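Local coordinates for rubber oxygenase (Streptomyces sp., PDB 5O1L), which cleaves poly(cis-1,4-isoprene) in natural and synthetic rubber by adding oxygen to its double bonds, using a non-covalently bound b-type heme, at residues A[136-141]-A[326-331]; A[141-146]-A[290-295]; A[191-195]-A[266-270]; A[196-201]-A[398-402]. All coordinates share one frame; numbering follows the deposited sequence.

Contact 1 of 4, residues A[136-141]-A[326-331]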
# COMPACT_ATOMS: atom_id res chain seq x y z
N LEU A 136 8.47 -5.49 -4.15
CA LEU A 136 9.83 -5.07 -4.01
C LEU A 136 9.90 -3.60 -3.95
O LEU A 136 10.51 -3.12 -3.00
CB LEU A 136 10.74 -5.63 -5.11
CG LEU A 136 10.78 -7.13 -5.10
CD1 LEU A 136 11.59 -7.61 -6.28
CD2 LEU A 136 11.35 -7.68 -3.80
N GLY A 137 9.28 -2.87 -4.90
CA GLY A 137 9.42 -1.46 -4.99
C GLY A 137 8.79 -0.77 -3.81
O GLY A 137 9.50 -0.22 -2.96
N SER A 138 7.47 -0.79 -3.72
CA SER A 138 6.77 -0.09 -2.62
C SER A 138 7.12 -0.70 -1.28
O SER A 138 7.35 0.02 -0.32
CB SER A 138 5.25 -0.15 -2.80
OG SER A 138 4.84 0.31 -4.05
N GLY A 139 7.27 -2.01 -1.22
CA GLY A 139 7.61 -2.65 0.07
C GLY A 139 8.96 -2.22 0.61
O GLY A 139 9.08 -1.85 1.76
N LEU A 140 9.99 -2.18 -0.22
CA LEU A 140 11.28 -1.65 0.19
C LEU A 140 11.25 -0.15 0.39
O LEU A 140 11.84 0.36 1.35
CB LEU A 140 12.40 -2.03 -0.79
CG LEU A 140 12.86 -3.47 -0.63
CD1 LEU A 140 13.65 -4.04 -1.81
CD2 LEU A 140 13.66 -3.62 0.66
N MET A 141 10.54 0.60 -0.46
CA MET A 141 10.45 2.02 -0.24
C MET A 141 9.87 2.33 1.11
O MET A 141 10.25 3.36 1.68
CB MET A 141 9.58 2.69 -1.33
CG MET A 141 9.82 4.17 -1.38
SD MET A 141 8.62 5.11 -2.28
CE MET A 141 8.29 4.11 -3.72
N PHE A 326 17.55 -5.61 -8.96
CA PHE A 326 16.25 -5.22 -9.49
C PHE A 326 15.61 -4.13 -8.64
O PHE A 326 14.99 -3.19 -9.18
CB PHE A 326 15.33 -6.43 -9.65
CG PHE A 326 14.09 -6.10 -10.45
CD1 PHE A 326 14.21 -5.90 -11.80
CD2 PHE A 326 12.90 -5.95 -9.84
CE1 PHE A 326 13.14 -5.60 -12.57
CE2 PHE A 326 11.78 -5.55 -10.63
CZ PHE A 326 11.95 -5.36 -11.91
N SER A 327 15.81 -4.19 -7.32
CA SER A 327 15.22 -3.16 -6.47
C SER A 327 15.93 -1.79 -6.66
O SER A 327 15.31 -0.72 -6.64
CB SER A 327 15.26 -3.58 -5.04
OG SER A 327 14.51 -4.76 -4.90
N ARG A 328 17.23 -1.77 -6.86
CA ARG A 328 17.94 -0.57 -7.13
C ARG A 328 17.54 -0.01 -8.46
O ARG A 328 17.39 1.19 -8.61
CB ARG A 328 19.48 -0.80 -7.10
CG ARG A 328 19.96 -0.98 -5.68
CD ARG A 328 21.46 -1.25 -5.61
NE ARG A 328 22.14 -0.11 -6.08
CZ ARG A 328 22.38 1.01 -5.37
NH1 ARG A 328 22.21 1.07 -4.09
NH2 ARG A 328 22.87 2.06 -6.00
N TYR A 329 17.33 -0.86 -9.46
CA TYR A 329 16.87 -0.39 -10.77
C TYR A 329 15.48 0.26 -10.63
O TYR A 329 15.22 1.26 -11.30
CB TYR A 329 16.80 -1.62 -11.66
CG TYR A 329 16.10 -1.38 -12.98
CD1 TYR A 329 16.65 -0.56 -13.91
CD2 TYR A 329 14.92 -2.02 -13.28
CE1 TYR A 329 15.98 -0.32 -15.10
CE2 TYR A 329 14.29 -1.87 -14.47
CZ TYR A 329 14.81 -1.05 -15.37
OH TYR A 329 14.13 -0.86 -16.58
N THR A 330 14.64 -0.36 -9.83
CA THR A 330 13.25 0.08 -9.66
C THR A 330 13.19 1.35 -8.87
O THR A 330 12.50 2.34 -9.27
CB THR A 330 12.47 -1.00 -9.00
OG1 THR A 330 12.42 -2.15 -9.87
CG2 THR A 330 11.08 -0.54 -8.75
N LEU A 331 13.92 1.43 -7.76
CA LEU A 331 13.85 2.60 -6.87
C LEU A 331 14.78 3.73 -7.27
O LEU A 331 14.61 4.88 -6.76
CB LEU A 331 14.12 2.19 -5.44
CG LEU A 331 13.00 1.27 -4.93
CD1 LEU A 331 13.44 0.52 -3.71
CD2 LEU A 331 11.73 2.07 -4.67
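Leu136 and Phe326 meet where segments 136-141 of helix 127-142 and 326-331 of helix 320-331 cross almost at a right angle (-84°), a steep helix-helix crossing in the all-helical catalytic domain. The short axes come within 9.5 Å. The CD1 methyl of Leu136 reaches the edge of the Phe326 ring at CD2, 4.1 Å away, near the ring plane rather than over a face. Leu136 and Phe326 both also pack on Leu382 of helix 373-393. One residue on, Gly137 lies where the backbones are closest, its CA 6.2 Å from that of Ser327. The lack of a side chain matters, because a CB here would press tightly on Thr330 CG2; glycine lets CG2 lie over the bare main chain. A turn later, Leu140 extends CD1 to within 3.3 Å of Ser327 OG. A serine is small enough for this interface, and its hydroxyl is satisfied by Ile323 O within its own helix. Leu331 wedges in between: with CG beside the backbone N (chi1 -66°), its methyls fork, CD1 toward Leu140 CB and CD2 into the groove between Gly137 O, at 3.6 Å, and Met141 CB, at 4.0 Å. Replacing Leu331 with alanine would probably open a gap there and take from Leu140 and Met141 an apolar neighbour. Met141 ends the interface, its chain bent about the CG-SD bond, which brings CE to Leu331 CD2 as well. Within helix 320-331, Thr330 OG1 bonds Phe326 O at 2.9 Å, from the opposite face of that carbonyl to Thr330 N.

Contact 2 of 4, residues A[141-146]-A[290-295]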
# COMPACT_ATOMS: atom_id res chain seq x y z
N MET A 141 10.54 0.60 -0.46
CA MET A 141 10.45 2.02 -0.24
C MET A 141 9.87 2.33 1.11
O MET A 141 10.25 3.36 1.68
CB MET A 141 9.58 2.69 -1.33
CG MET A 141 9.82 4.17 -1.38
SD MET A 141 8.62 5.11 -2.28
CE MET A 141 8.29 4.11 -3.72
N SER A 142 8.94 1.52 1.60
CA SER A 142 8.28 1.77 2.88
C SER A 142 9.30 1.84 4.04
O SER A 142 9.09 2.60 4.99
CB SER A 142 7.26 0.74 3.16
OG SER A 142 7.85 -0.45 3.69
N THR A 143 10.42 1.17 3.86
CA THR A 143 11.49 1.19 4.91
C THR A 143 12.27 2.47 4.91
O THR A 143 13.03 2.75 5.87
CB THR A 143 12.43 -0.05 4.80
OG1 THR A 143 13.27 0.05 3.63
CG2 THR A 143 11.65 -1.32 4.76
N ALA A 144 12.05 3.33 3.91
CA ALA A 144 12.54 4.69 3.88
C ALA A 144 11.49 5.76 4.23
O ALA A 144 11.77 6.94 4.12
CB ALA A 144 13.18 5.01 2.54
N ILE A 145 10.29 5.35 4.59
CA ILE A 145 9.23 6.28 5.07
C ILE A 145 9.22 6.25 6.59
O ILE A 145 8.80 5.27 7.19
CB ILE A 145 7.84 5.88 4.52
CG1 ILE A 145 7.85 5.93 2.99
CG2 ILE A 145 6.82 6.87 5.07
CD1 ILE A 145 6.56 5.37 2.37
N PRO A 146 9.77 7.30 7.24
CA PRO A 146 10.07 7.13 8.67
C PRO A 146 8.87 6.84 9.52
O PRO A 146 8.91 5.93 10.38
CB PRO A 146 10.71 8.47 9.01
CG PRO A 146 11.39 8.90 7.80
CD PRO A 146 10.40 8.50 6.69
N LEU A 290 5.97 12.88 -0.78
CA LEU A 290 6.66 11.65 -0.57
C LEU A 290 8.17 11.86 -0.74
O LEU A 290 8.93 11.52 0.16
CB LEU A 290 6.12 10.58 -1.53
CG LEU A 290 6.83 9.26 -1.57
CD1 LEU A 290 6.75 8.57 -0.24
CD2 LEU A 290 6.35 8.38 -2.68
N ASP A 291 8.58 12.34 -1.88
CA ASP A 291 10.04 12.40 -2.19
C ASP A 291 10.88 13.05 -1.07
O ASP A 291 11.86 12.45 -0.64
CB ASP A 291 10.30 13.03 -3.56
CG ASP A 291 9.66 12.26 -4.70
OD1 ASP A 291 9.06 11.19 -4.48
OD2 ASP A 291 9.67 12.74 -5.87
N PRO A 292 10.46 14.20 -0.55
CA PRO A 292 11.26 14.88 0.48
C PRO A 292 11.30 14.25 1.87
O PRO A 292 12.13 14.64 2.71
CB PRO A 292 10.60 16.26 0.61
CG PRO A 292 9.76 16.40 -0.60
CD PRO A 292 9.25 15.02 -0.87
N ILE A 293 10.44 13.29 2.18
CA ILE A 293 10.44 12.68 3.49
C ILE A 293 11.17 11.38 3.55
O ILE A 293 11.36 10.86 4.68
CB ILE A 293 9.05 12.60 4.16
CG1 ILE A 293 8.02 11.71 3.42
CG2 ILE A 293 8.48 14.01 4.31
CD1 ILE A 293 8.28 10.26 3.46
N LEU A 294 11.60 10.84 2.40
CA LEU A 294 12.28 9.55 2.38
C LEU A 294 13.63 9.73 3.10
O LEU A 294 14.35 10.68 2.85
CB LEU A 294 12.53 9.01 0.97
CG LEU A 294 11.22 8.67 0.22
CD1 LEU A 294 11.60 8.30 -1.21
CD2 LEU A 294 10.40 7.59 0.84
N ALA A 295 13.86 8.85 4.03
CA ALA A 295 15.03 8.94 4.91
C ALA A 295 15.34 7.60 5.49
O ALA A 295 14.46 6.87 5.89
CB ALA A 295 14.83 9.95 6.00
O HOH W 1 12.82 5.03 7.51
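Ile145 faces Leu290, Ile293 and Leu294 with three different carbons, although its CB leaves the backbone pointing away from them. At CB the chain forks. The CG2 branch meets the CD1 methyl of Ile293 at 4.0 Å. The other branch begins with CG1, beside the backbone N (chi1 -61°), which packs on Leu294 CD2 at 3.7 Å; its tip, CD1, runs on to Leu290 CD1 at 4.1 Å, the two side chains crossing at about a right angle. A beta-branched residue suits this place because one side chain fills two directions at once. Leu294 CD2 also touches Met141 CG and Ala144 CB, while Met141 SD lies against Leu290 CD2. The main chains are joined as well: Ala295 N donates to Ala144 O (2.8 Å, N-H...O angle 166°), in the carbonyl plane, and Leu294 CA adds a CA-H...O contact to the same oxygen. A water lies 2.8 Å from Thr143 O and 2.9 Å from Ala295 O, bridging the two segments beside that bond. Pro146, the first residue of helix 146-154, needs no N-H there and packs its CG against Ala295 CB. The whole is a type I turn from Ser142 to Ile145, leading from helix 127-142 into helix 146-154 with Ile145 as N-cap, packed against the loop between helices 279-289 and 298-313.

Contact 3 of 4, residues A[191-195]-A[266-270]. With HEM (protoporphyrin IX containing Fe), chain C.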
# COMPACT_ATOMS: atom_id res chain seq x y z
N ALA A 191 -10.83 -3.30 3.69
CA ALA A 191 -10.73 -1.88 3.98
C ALA A 191 -11.31 -1.49 5.32
O ALA A 191 -10.73 -0.68 6.08
CB ALA A 191 -11.39 -1.06 2.90
N VAL A 192 -12.48 -2.00 5.65
CA VAL A 192 -13.13 -1.68 6.89
C VAL A 192 -12.30 -2.25 8.09
O VAL A 192 -12.06 -1.54 9.07
CB VAL A 192 -14.56 -2.18 6.94
CG1 VAL A 192 -15.13 -2.06 8.35
CG2 VAL A 192 -15.43 -1.46 5.94
N LYS A 193 -11.83 -3.48 7.96
CA LYS A 193 -10.99 -4.03 9.02
C LYS A 193 -9.71 -3.23 9.16
O LYS A 193 -9.26 -3.02 10.28
CB LYS A 193 -10.70 -5.50 8.71
CG LYS A 193 -11.94 -6.41 8.89
CD LYS A 193 -11.60 -7.86 8.69
CE LYS A 193 -12.83 -8.72 8.86
NZ LYS A 193 -12.52 -10.15 8.72
N THR A 194 -9.08 -2.79 8.05
CA THR A 194 -7.88 -1.97 8.12
C THR A 194 -8.14 -0.68 8.81
O THR A 194 -7.34 -0.21 9.62
CB THR A 194 -7.29 -1.79 6.71
OG1 THR A 194 -6.99 -3.07 6.10
CG2 THR A 194 -6.07 -0.84 6.77
N ARG A 195 -9.26 -0.02 8.44
CA ARG A 195 -9.62 1.21 9.11
C ARG A 195 -9.71 1.04 10.62
O ARG A 195 -9.26 1.88 11.41
CB ARG A 195 -10.91 1.70 8.48
CG ARG A 195 -11.40 3.02 8.89
CD ARG A 195 -12.48 3.50 7.98
NE ARG A 195 -12.90 4.70 8.56
CZ ARG A 195 -14.02 5.33 8.31
NH1 ARG A 195 -14.86 4.83 7.48
NH2 ARG A 195 -14.30 6.45 8.96
N HIS A 266 -10.78 6.11 -0.02
CA HIS A 266 -12.03 6.47 0.72
C HIS A 266 -12.41 5.34 1.64
O HIS A 266 -12.75 5.62 2.82
CB HIS A 266 -13.13 6.67 -0.32
CG HIS A 266 -14.44 7.02 0.27
ND1 HIS A 266 -15.38 6.15 0.80
CD2 HIS A 266 -14.98 8.24 0.35
CE1 HIS A 266 -16.44 6.88 1.20
NE2 HIS A 266 -16.20 8.16 0.96
N MET A 267 -12.37 4.10 1.18
CA MET A 267 -12.84 2.98 2.05
C MET A 267 -11.89 2.76 3.19
O MET A 267 -12.30 2.29 4.24
CB MET A 267 -12.96 1.74 1.22
CG MET A 267 -13.98 1.83 0.10
SD MET A 267 -15.63 2.30 0.64
CE MET A 267 -16.15 0.86 1.62
N LEU A 268 -10.66 3.17 3.09
CA LEU A 268 -9.71 3.12 4.24
C LEU A 268 -9.90 4.25 5.19
O LEU A 268 -9.20 4.31 6.24
CB LEU A 268 -8.28 3.11 3.73
CG LEU A 268 -7.90 1.84 3.02
CD1 LEU A 268 -6.64 2.02 2.12
CD2 LEU A 268 -7.67 0.73 4.01
N GLY A 269 -10.80 5.20 4.92
CA GLY A 269 -11.03 6.29 5.80
C GLY A 269 -10.38 7.60 5.47
O GLY A 269 -10.49 8.55 6.24
N VAL A 270 -9.81 7.74 4.27
CA VAL A 270 -9.27 9.01 3.82
C VAL A 270 -10.44 9.92 3.37
O VAL A 270 -11.29 9.48 2.59
CB VAL A 270 -8.28 8.89 2.72
CG1 VAL A 270 -7.74 10.29 2.38
CG2 VAL A 270 -7.12 7.94 3.16
CHA HEM C . -2.08 -2.29 9.67
CHB HEM C . -2.89 -1.20 5.13
CHC HEM C . -1.17 3.20 5.88
CHD HEM C . 0.54 1.72 10.08
C1A HEM C . -2.48 -2.30 8.39
C2A HEM C . -3.14 -3.44 7.80
C3A HEM C . -3.33 -3.15 6.51
C4A HEM C . -2.87 -1.86 6.28
CMA HEM C . -3.96 -4.09 5.51
CAA HEM C . -3.54 -4.77 8.49
CBA HEM C . -2.33 -5.73 8.52
CGA HEM C . -2.80 -7.11 8.76
O1A HEM C . -3.06 -7.34 9.95
O2A HEM C . -2.93 -7.93 7.77
C1B HEM C . -2.52 0.13 4.94
C2B HEM C . -2.67 0.80 3.70
C3B HEM C . -2.23 2.04 3.86
C4B HEM C . -1.75 2.15 5.23
CMB HEM C . -3.25 0.23 2.42
CAB HEM C . -2.18 3.22 3.04
CBB HEM C . -2.65 3.36 1.70
C1C HEM C . -0.54 3.20 7.12
C2C HEM C . 0.32 4.29 7.56
C3C HEM C . 0.76 3.85 8.76
C4C HEM C . 0.24 2.50 8.95
CMC HEM C . 0.51 5.62 6.88
CAC HEM C . 1.68 4.53 9.68
CBC HEM C . 2.16 5.84 9.66
C1D HEM C . -0.02 0.49 10.32
C2D HEM C . 0.16 -0.27 11.58
C3D HEM C . -0.55 -1.38 11.48
C4D HEM C . -1.23 -1.31 10.18
CMD HEM C . 1.08 0.18 12.65
CAD HEM C . -0.65 -2.52 12.52
CBD HEM C . 0.51 -3.47 12.27
CGD HEM C . 0.49 -4.57 13.33
O1D HEM C . 0.32 -5.74 12.93
O2D HEM C . 0.62 -4.35 14.57
NA HEM C . -2.35 -1.32 7.45
NB HEM C . -1.94 0.98 5.80
NC HEM C . -0.56 2.11 7.93
ND HEM C . -0.94 -0.14 9.55
FE HEM C . -1.46 0.42 7.71
O HOH W 2 -14.74 2.96 5.30
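Ala191 and Met267 press together where helix 187-204 passes the C-terminal end of helix 251-267, which closes in a Schellman motif at Gly269. This is the tight part: Ala191 CB meets Met267 CB at 3.6 Å, and a side chain as small as alanine's suits so close an approach of the backbones, with CA atoms of Ala191 and Leu268 5.1 Å apart. Beside them Leu268 CD2 fits against Thr194 CG2, also at 3.6 Å. Both residues line the heme pocket, Leu268 CD1 touching the methyl CMB. With CG2 anti to the backbone N, both branches of Thr194 meet the heme, CG2 at C4A (3.4 Å) and OG1 at the methyl CMA, and OG1 also bonds Thr190 O. The looser side belongs to Arg195, whose chain runs extended past Leu268 O. The guanidinium lays one face over Gly269 CA, 3.7 Å from NE. Glycine is called for twice over, by its positive phi of 100° and because a CB would clash with NE. Asp56 and Glu58 take salt bridges from NE and NH2. The remaining link is indirect: a water in the guanidinium plane accepts from Arg195 NH1 at 2.9 Å and donates to Met267 O at 2.7 Å.

Contact 4 of 4, residues A[196-201]-A[398-402]. With HEM (protoporphyrin IX containing Fe), chain C.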
# COMPACT_ATOMS: atom_id res chain seq x y z
N MET A 196 -10.26 -0.09 11.04
CA MET A 196 -10.39 -0.40 12.46
C MET A 196 -9.01 -0.71 13.10
O MET A 196 -8.73 -0.20 14.22
CB MET A 196 -11.32 -1.60 12.69
CG MET A 196 -12.75 -1.38 12.28
SD MET A 196 -13.73 -2.93 12.24
CE MET A 196 -13.35 -3.57 13.84
N VAL A 197 -8.15 -1.46 12.41
CA VAL A 197 -6.79 -1.70 12.87
C VAL A 197 -6.08 -0.36 13.08
O VAL A 197 -5.47 -0.08 14.12
CB VAL A 197 -5.97 -2.61 11.97
CG1 VAL A 197 -4.52 -2.64 12.41
CG2 VAL A 197 -6.57 -3.98 11.97
N HIS A 198 -6.11 0.54 12.06
CA HIS A 198 -5.42 1.78 12.19
C HIS A 198 -5.98 2.56 13.40
O HIS A 198 -5.20 3.19 14.08
CB HIS A 198 -5.57 2.58 10.87
CG HIS A 198 -4.71 2.08 9.75
ND1 HIS A 198 -4.97 2.45 8.44
CD2 HIS A 198 -3.57 1.33 9.73
CE1 HIS A 198 -4.02 1.91 7.69
NE2 HIS A 198 -3.17 1.21 8.41
N ALA A 199 -7.29 2.58 13.58
CA ALA A 199 -7.88 3.28 14.69
C ALA A 199 -7.41 2.71 16.04
O ALA A 199 -7.12 3.47 16.99
CB ALA A 199 -9.38 3.26 14.54
N ALA A 200 -7.29 1.41 16.12
CA ALA A 200 -6.74 0.77 17.32
C ALA A 200 -5.31 1.22 17.56
O ALA A 200 -4.97 1.55 18.69
CB ALA A 200 -6.77 -0.73 17.17
N VAL A 201 -4.49 1.24 16.52
CA VAL A 201 -3.11 1.70 16.62
C VAL A 201 -3.00 3.10 17.15
O VAL A 201 -2.06 3.42 17.89
CB VAL A 201 -2.38 1.51 15.27
CG1 VAL A 201 -0.99 2.14 15.27
CG2 VAL A 201 -2.28 -0.00 14.99
N ILE A 398 -7.72 -10.31 9.36
CA ILE A 398 -7.13 -9.11 9.93
C ILE A 398 -7.73 -8.94 11.30
O ILE A 398 -8.96 -8.74 11.44
CB ILE A 398 -7.42 -7.91 9.03
CG1 ILE A 398 -6.76 -8.09 7.69
CG2 ILE A 398 -7.01 -6.59 9.70
CD1 ILE A 398 -7.12 -6.98 6.70
N ASP A 399 -6.88 -8.99 12.32
CA ASP A 399 -7.34 -8.87 13.72
C ASP A 399 -7.03 -7.49 14.26
O ASP A 399 -6.00 -6.93 13.95
CB ASP A 399 -6.62 -9.87 14.60
CG ASP A 399 -7.13 -11.33 14.39
OD1 ASP A 399 -8.33 -11.61 14.03
OD2 ASP A 399 -6.31 -12.23 14.66
N ILE A 400 -7.87 -7.01 15.12
CA ILE A 400 -7.66 -5.77 15.85
C ILE A 400 -6.61 -6.04 16.90
O ILE A 400 -6.72 -7.04 17.60
CB ILE A 400 -8.94 -5.28 16.53
CG1 ILE A 400 -10.04 -5.05 15.51
CG2 ILE A 400 -8.69 -4.00 17.37
CD1 ILE A 400 -11.37 -4.72 16.11
N PRO A 401 -5.58 -5.20 17.03
CA PRO A 401 -4.62 -5.40 18.13
C PRO A 401 -5.22 -4.95 19.46
O PRO A 401 -6.13 -4.14 19.52
CB PRO A 401 -3.48 -4.46 17.78
CG PRO A 401 -4.10 -3.43 16.87
CD PRO A 401 -5.19 -4.10 16.10
N ASP A 402 -4.63 -5.38 20.57
CA ASP A 402 -5.08 -4.91 21.88
C ASP A 402 -3.86 -4.49 22.73
O ASP A 402 -2.74 -4.30 22.20
CB ASP A 402 -5.85 -6.10 22.47
CG ASP A 402 -6.79 -5.73 23.61
OD1 ASP A 402 -6.88 -4.53 23.97
OD2 ASP A 402 -7.41 -6.68 24.15
CHA HEM C . -2.08 -2.29 9.67
CHB HEM C . -2.89 -1.20 5.13
CHC HEM C . -1.17 3.20 5.88
CHD HEM C . 0.54 1.72 10.08
C1A HEM C . -2.48 -2.30 8.39
C2A HEM C . -3.14 -3.44 7.80
C3A HEM C . -3.33 -3.15 6.51
C4A HEM C . -2.87 -1.86 6.28
CMA HEM C . -3.96 -4.09 5.51
CAA HEM C . -3.54 -4.77 8.49
CBA HEM C . -2.33 -5.73 8.52
CGA HEM C . -2.80 -7.11 8.76
O1A HEM C . -3.06 -7.34 9.95
O2A HEM C . -2.93 -7.93 7.77
C1B HEM C . -2.52 0.13 4.94
C2B HEM C . -2.67 0.80 3.70
C3B HEM C . -2.23 2.04 3.86
C4B HEM C . -1.75 2.15 5.23
CMB HEM C . -3.25 0.23 2.42
CAB HEM C . -2.18 3.22 3.04
CBB HEM C . -2.65 3.36 1.70
C1C HEM C . -0.54 3.20 7.12
C2C HEM C . 0.32 4.29 7.56
C3C HEM C . 0.76 3.85 8.76
C4C HEM C . 0.24 2.50 8.95
CMC HEM C . 0.51 5.62 6.88
CAC HEM C . 1.68 4.53 9.68
CBC HEM C . 2.16 5.84 9.66
C1D HEM C . -0.02 0.49 10.32
C2D HEM C . 0.16 -0.27 11.58
C3D HEM C . -0.55 -1.38 11.48
C4D HEM C . -1.23 -1.31 10.18
CMD HEM C . 1.08 0.18 12.65
CAD HEM C . -0.65 -2.52 12.52
CBD HEM C . 0.51 -3.47 12.27
CGD HEM C . 0.49 -4.57 13.33
O1D HEM C . 0.32 -5.74 12.93
O2D HEM C . 0.62 -4.35 14.57
NA HEM C . -2.35 -1.32 7.45
NB HEM C . -1.94 0.98 5.80
NC HEM C . -0.56 2.11 7.93
ND HEM C . -0.94 -0.14 9.55
FE HEM C . -1.46 0.42 7.71
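Val197 sets CG1 anti to its backbone N (chi1 172°) and CG2 beside it, an arrangement that divides its two methyls between the heme side and the loop. CG1 faces the porphyrin, 3.7 Å from heme CHA, and also meets Pro401 CD. CG2 faces the loop, 3.5 Å from Ile398 CG2 in a close contact, and also touches Asp399 O. A valine does both jobs with one short side chain. Putting an alanine at Val197 would probably leave heme CHA and Pro401 CD without CG1 and Ile398 without CG2, opening a gap beside the heme. The adjacent His198 points its ring at the iron, which NE2 binds at 2.0 Å as an axial ligand; heme NB lies at the edge of the imidazole, in the plane of that ring. Val201, one turn after Val197, adds CG1 against the heme methyl CMD at 3.9 Å. Ile398 shares the site, CG1 lying 3.8 Å from the propionate oxygen O2A. On the side turned from the heme, Ala200 CB is touched at 3.8 Å by Ile400 CG2 and likewise by Pro401 CG, a small residue allowing the loop to lie flat on the helix. The proline ring gives this extended loop a stiff apolar surface. Among its neighbours the loop that follows helix 373-393 lies along helix 187-204, with Ile400 N bonded to Asn76 OD1 and its side chain on Val75 of helix 72-79, while helix 95-104 packs on Met196 and helix 59-68 on Ala199.

From the N terminus, helix 127-142 supplies the first segments of contacts 1 and 2, which share Met141. Contact 1 closes a long loop back from helix 320-331. Contact 2 closes a shorter one within it, ending in the loop at 290-295, and contact 3, from helix 187-204 to the end of helix 251-267, closes the innermost loop of the three. Contact 4 behaves differently: it starts directly after the first segment of contact 3 and reaches 398-402 near the C terminus, so it crosses all the others. Contacts 3 and 4 touch each other, through Thr194 and Ile398, and both border the heme; contact 1 lies across the chain's centre from them, about 26 and 28 Å away between centres.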